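GH26C (Muricauda sp. MAR_2010_75, PDB 6Q78) probably acts as a family 26 glycoside hydrolase, an endo-beta-mannanase that cleaves internal beta-1,4-mannosidic linkages in mannan-type polysaccharides. Local coordinates at residues A[57-70]-A[253-267]. Numbering follows the deposited sequence.
Sequences MVNPDATEETVALF and VTYLKNTLSVNNMLF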
# COMPACT_ATOMS: atom_id res chain seq x y z
N MET A 57 9.03 7.68 -14.44
CA MET A 57 7.96 7.94 -13.48
C MET A 57 6.66 8.34 -14.17
O MET A 57 6.67 8.98 -15.23
CB MET A 57 8.37 9.06 -12.53
CG MET A 57 9.50 8.62 -11.63
SD MET A 57 10.12 9.95 -10.58
CE MET A 57 8.65 10.29 -9.56
N VAL A 58 5.53 7.98 -13.54
CA VAL A 58 4.24 8.46 -14.04
C VAL A 58 4.26 9.98 -14.13
O VAL A 58 3.75 10.58 -15.09
CB VAL A 58 3.10 7.96 -13.13
CG1 VAL A 58 1.80 8.70 -13.46
CG2 VAL A 58 2.91 6.51 -13.32
N ASN A 59 4.82 10.63 -13.11
CA ASN A 59 4.84 12.09 -13.08
C ASN A 59 6.27 12.59 -13.16
O ASN A 59 6.95 12.71 -12.13
CB ASN A 59 4.14 12.62 -11.82
CG ASN A 59 4.13 14.11 -11.78
OD1 ASN A 59 4.50 14.78 -12.76
ND2 ASN A 59 3.68 14.67 -10.65
N PRO A 60 6.78 12.88 -14.36
CA PRO A 60 8.14 13.42 -14.47
C PRO A 60 8.30 14.79 -13.82
O PRO A 60 9.43 15.25 -13.67
CB PRO A 60 8.36 13.48 -15.98
CG PRO A 60 7.01 13.53 -16.56
CD PRO A 60 6.14 12.70 -15.68
N ASP A 61 7.20 15.46 -13.46
CA ASP A 61 7.25 16.75 -12.77
C ASP A 61 7.10 16.60 -11.26
O ASP A 61 6.79 17.58 -10.57
CB ASP A 61 6.17 17.68 -13.32
CG ASP A 61 6.36 17.96 -14.80
OD1 ASP A 61 7.49 18.24 -15.22
OD2 ASP A 61 5.36 17.88 -15.56
N ALA A 62 7.33 15.40 -10.73
CA ALA A 62 7.20 15.16 -9.30
C ALA A 62 8.22 15.98 -8.49
O ALA A 62 9.26 16.42 -9.02
CB ALA A 62 7.41 13.67 -9.05
N THR A 63 7.93 16.16 -7.20
CA THR A 63 8.89 16.87 -6.35
C THR A 63 10.19 16.07 -6.26
O THR A 63 10.24 14.86 -6.50
CB THR A 63 8.36 17.08 -4.92
OG1 THR A 63 8.30 15.83 -4.22
CG2 THR A 63 6.95 17.74 -4.90
N GLU A 64 11.26 16.78 -5.90
CA GLU A 64 12.57 16.12 -5.81
C GLU A 64 12.55 14.94 -4.85
O GLU A 64 13.17 13.91 -5.13
CB GLU A 64 13.64 17.15 -5.43
CG GLU A 64 13.88 18.19 -6.53
N GLU A 65 11.86 15.06 -3.71
CA GLU A 65 11.83 13.96 -2.75
C GLU A 65 11.03 12.78 -3.28
O GLU A 65 11.29 11.63 -2.89
CB GLU A 65 11.23 14.42 -1.41
CG GLU A 65 12.10 15.40 -0.61
CD GLU A 65 12.20 16.79 -1.21
OE1 GLU A 65 11.35 17.24 -2.03
OE2 GLU A 65 13.18 17.50 -0.87
N THR A 66 10.01 13.03 -4.13
CA THR A 66 9.23 11.94 -4.71
C THR A 66 10.06 11.18 -5.74
O THR A 66 10.01 9.95 -5.79
CB THR A 66 7.95 12.52 -5.34
OG1 THR A 66 7.23 13.26 -4.35
CG2 THR A 66 7.03 11.43 -5.90
N VAL A 67 10.84 11.91 -6.54
CA VAL A 67 11.79 11.28 -7.47
C VAL A 67 12.80 10.44 -6.70
O VAL A 67 13.11 9.29 -7.07
CB VAL A 67 12.49 12.37 -8.31
CG1 VAL A 67 13.58 11.73 -9.22
CG2 VAL A 67 11.47 13.15 -9.17
N ALA A 68 13.34 11.01 -5.61
CA ALA A 68 14.31 10.25 -4.82
C ALA A 68 13.68 8.99 -4.24
O ALA A 68 14.30 7.91 -4.24
CB ALA A 68 14.88 11.12 -3.70
N LEU A 69 12.43 9.08 -3.76
CA LEU A 69 11.77 7.89 -3.24
C LEU A 69 11.69 6.79 -4.31
O LEU A 69 11.99 5.61 -4.03
CB LEU A 69 10.39 8.24 -2.70
CG LEU A 69 9.57 7.05 -2.23
CD1 LEU A 69 10.17 6.34 -1.04
CD2 LEU A 69 8.15 7.49 -1.90
N PHE A 70 11.28 7.14 -5.53
CA PHE A 70 11.21 6.14 -6.58
C PHE A 70 12.58 5.52 -6.82
O PHE A 70 12.73 4.28 -6.85
CB PHE A 70 10.65 6.78 -7.86
CG PHE A 70 10.46 5.82 -8.99
CD1 PHE A 70 11.55 5.41 -9.77
CD2 PHE A 70 9.18 5.32 -9.28
CE1 PHE A 70 11.37 4.53 -10.84
CE2 PHE A 70 9.01 4.46 -10.34
CZ PHE A 70 10.10 4.04 -11.12
N VAL A 253 -5.59 9.00 -12.32
CA VAL A 253 -4.20 9.47 -12.33
C VAL A 253 -4.10 10.85 -12.98
O VAL A 253 -3.43 11.76 -12.47
CB VAL A 253 -3.31 8.44 -13.05
CG1 VAL A 253 -1.91 9.01 -13.29
CG2 VAL A 253 -3.24 7.19 -12.19
N THR A 254 -4.74 11.02 -14.15
CA THR A 254 -4.63 12.28 -14.86
C THR A 254 -5.27 13.42 -14.09
O THR A 254 -4.74 14.54 -14.08
CB THR A 254 -5.24 12.09 -16.25
OG1 THR A 254 -4.47 11.11 -16.97
CG2 THR A 254 -5.27 13.39 -17.05
N TYR A 255 -6.40 13.16 -13.43
CA TYR A 255 -7.05 14.24 -12.70
C TYR A 255 -6.19 14.69 -11.53
O TYR A 255 -6.04 15.90 -11.29
CB TYR A 255 -8.43 13.79 -12.23
CG TYR A 255 -9.35 14.93 -11.82
CD1 TYR A 255 -9.92 15.74 -12.78
CD2 TYR A 255 -9.66 15.18 -10.49
CE1 TYR A 255 -10.76 16.78 -12.42
CE2 TYR A 255 -10.52 16.21 -10.13
CZ TYR A 255 -11.05 17.01 -11.10
OH TYR A 255 -11.90 18.06 -10.76
N LEU A 256 -5.60 13.74 -10.80
CA LEU A 256 -4.73 14.10 -9.68
C LEU A 256 -3.44 14.78 -10.14
O LEU A 256 -3.07 15.84 -9.63
CB LEU A 256 -4.38 12.86 -8.87
CG LEU A 256 -5.55 12.37 -8.01
CD1 LEU A 256 -5.26 10.97 -7.52
CD2 LEU A 256 -5.72 13.30 -6.83
N LYS A 257 -2.77 14.18 -11.13
CA LYS A 257 -1.46 14.69 -11.56
C LYS A 257 -1.57 15.97 -12.36
O LYS A 257 -0.81 16.93 -12.14
CB LYS A 257 -0.75 13.60 -12.36
CG LYS A 257 0.47 14.07 -13.14
CD LYS A 257 1.20 12.85 -13.74
CE LYS A 257 0.39 12.14 -14.77
NZ LYS A 257 0.40 12.97 -16.00
N ASN A 258 -2.51 16.04 -13.30
CA ASN A 258 -2.59 17.15 -14.22
C ASN A 258 -3.58 18.22 -13.76
O ASN A 258 -3.19 19.35 -13.50
CB ASN A 258 -2.88 16.62 -15.63
CG ASN A 258 -1.77 15.70 -16.12
OD1 ASN A 258 -2.02 14.56 -16.53
ND2 ASN A 258 -0.55 16.18 -16.06
N THR A 259 -4.87 17.87 -13.62
CA THR A 259 -5.85 18.88 -13.23
C THR A 259 -5.56 19.47 -11.86
O THR A 259 -5.66 20.70 -11.68
CB THR A 259 -7.25 18.27 -13.30
OG1 THR A 259 -7.47 17.80 -14.63
CG2 THR A 259 -8.31 19.31 -12.98
N LEU A 260 -5.20 18.64 -10.89
CA LEU A 260 -5.02 19.09 -9.51
C LEU A 260 -3.55 19.28 -9.13
O LEU A 260 -3.25 19.59 -7.97
CB LEU A 260 -5.70 18.12 -8.53
CG LEU A 260 -7.18 17.90 -8.82
CD1 LEU A 260 -7.74 16.93 -7.83
CD2 LEU A 260 -7.96 19.23 -8.79
N SER A 261 -2.64 19.10 -10.09
CA SER A 261 -1.20 19.34 -9.90
C SER A 261 -0.63 18.70 -8.64
O SER A 261 0.19 19.31 -7.93
CB SER A 261 -0.86 20.83 -9.94
OG SER A 261 -1.32 21.41 -11.15
N VAL A 262 -1.00 17.44 -8.39
CA VAL A 262 -0.43 16.72 -7.25
C VAL A 262 0.92 16.17 -7.68
O VAL A 262 1.00 15.27 -8.52
CB VAL A 262 -1.33 15.59 -6.76
CG1 VAL A 262 -0.63 14.83 -5.60
CG2 VAL A 262 -2.67 16.16 -6.26
N ASN A 263 1.99 16.71 -7.10
CA ASN A 263 3.33 16.35 -7.52
C ASN A 263 4.08 15.50 -6.50
O ASN A 263 5.25 15.19 -6.73
CB ASN A 263 4.12 17.63 -7.83
CG ASN A 263 3.67 18.27 -9.10
OD1 ASN A 263 3.29 17.56 -10.03
ND2 ASN A 263 3.72 19.61 -9.17
N ASN A 264 3.43 15.12 -5.39
CA ASN A 264 4.10 14.32 -4.37
C ASN A 264 3.44 12.95 -4.22
O ASN A 264 3.21 12.46 -3.12
CB ASN A 264 4.19 15.08 -3.03
CG ASN A 264 2.84 15.55 -2.47
OD1 ASN A 264 1.99 16.08 -3.19
ND2 ASN A 264 2.68 15.41 -1.17
N MET A 265 3.14 12.30 -5.35
CA MET A 265 2.45 11.01 -5.37
C MET A 265 3.12 10.06 -6.35
O MET A 265 3.41 10.43 -7.50
CB MET A 265 0.99 11.22 -5.81
CG MET A 265 0.03 10.14 -5.45
SD MET A 265 -1.66 10.78 -5.73
CE MET A 265 -2.25 11.13 -4.09
N LEU A 266 3.35 8.83 -5.91
CA LEU A 266 3.62 7.69 -6.77
C LEU A 266 2.35 6.84 -6.76
O LEU A 266 1.56 6.90 -5.82
CB LEU A 266 4.76 6.85 -6.18
CG LEU A 266 6.13 7.52 -6.01
CD1 LEU A 266 7.16 6.50 -5.50
CD2 LEU A 266 6.63 8.05 -7.37
N PHE A 267 2.14 6.08 -7.84
CA PHE A 267 0.90 5.33 -8.03
C PHE A 267 1.16 3.83 -8.03
O PHE A 267 2.02 3.35 -8.78
CB PHE A 267 0.23 5.73 -9.36
CG PHE A 267 -0.17 7.17 -9.39
CD1 PHE A 267 -1.40 7.57 -8.89
CD2 PHE A 267 0.71 8.14 -9.86
CE1 PHE A 267 -1.77 8.93 -8.87
CE2 PHE A 267 0.35 9.48 -9.86
CZ PHE A 267 -0.90 9.86 -9.36
O HOH W 1 2.86 13.01 -8.32
O HOH W 2 4.82 9.45 -10.32
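Asn-59 lies against the methylenes of Lys-257 and hydrogen-bonds Asn-263. Its CB rests 3.5 Å from CD of Lys-257, the two side chains running alongside one another in opposite senses. With CG anti to the backbone N (chi1 -179°), the amide is carried along the lysine methylenes toward Asn-263. OD1 accepts a hydrogen bond from Asp-61 N, closing an Asx turn, with the donor well above the carbonyl plane. ND2 donates to Asn-263 OD1 (3.0 Å), nearly straight (167°) and on a lone pair, although the amide planes stand 42° apart. ND2 also donates to a water that bonds Val-262 O and Met-265 N; with OD1 bonded to Asp-61 N and ND2 giving its hydrogens to Asn-263 OD1 and the water, the amide is fixed in rotation. Four residues further on, Thr-63 N, at the N-cap of helix 64-76, donates to Asn-263 O (2.9 Å).

Apolar groups flank this polar centre. Val-58 CG1 meets Val-253 CG1 tip to tip at 3.7 Å and lies obliquely against the Phe-267 ring. Leu-266 CD2 touches both Thr-66 CG2 and Met-57 CE, each 3.7 Å away, and meets the edge of the Phe-70 ring, while CD1 reaches Leu-69. The loop and first turns of helix 64-76 thus pack against the end of helix 242-259, the loop after it and the start of strand 265-269, an alpha-to-beta connection of the TIM barrel of glycoside hydrolase family 26.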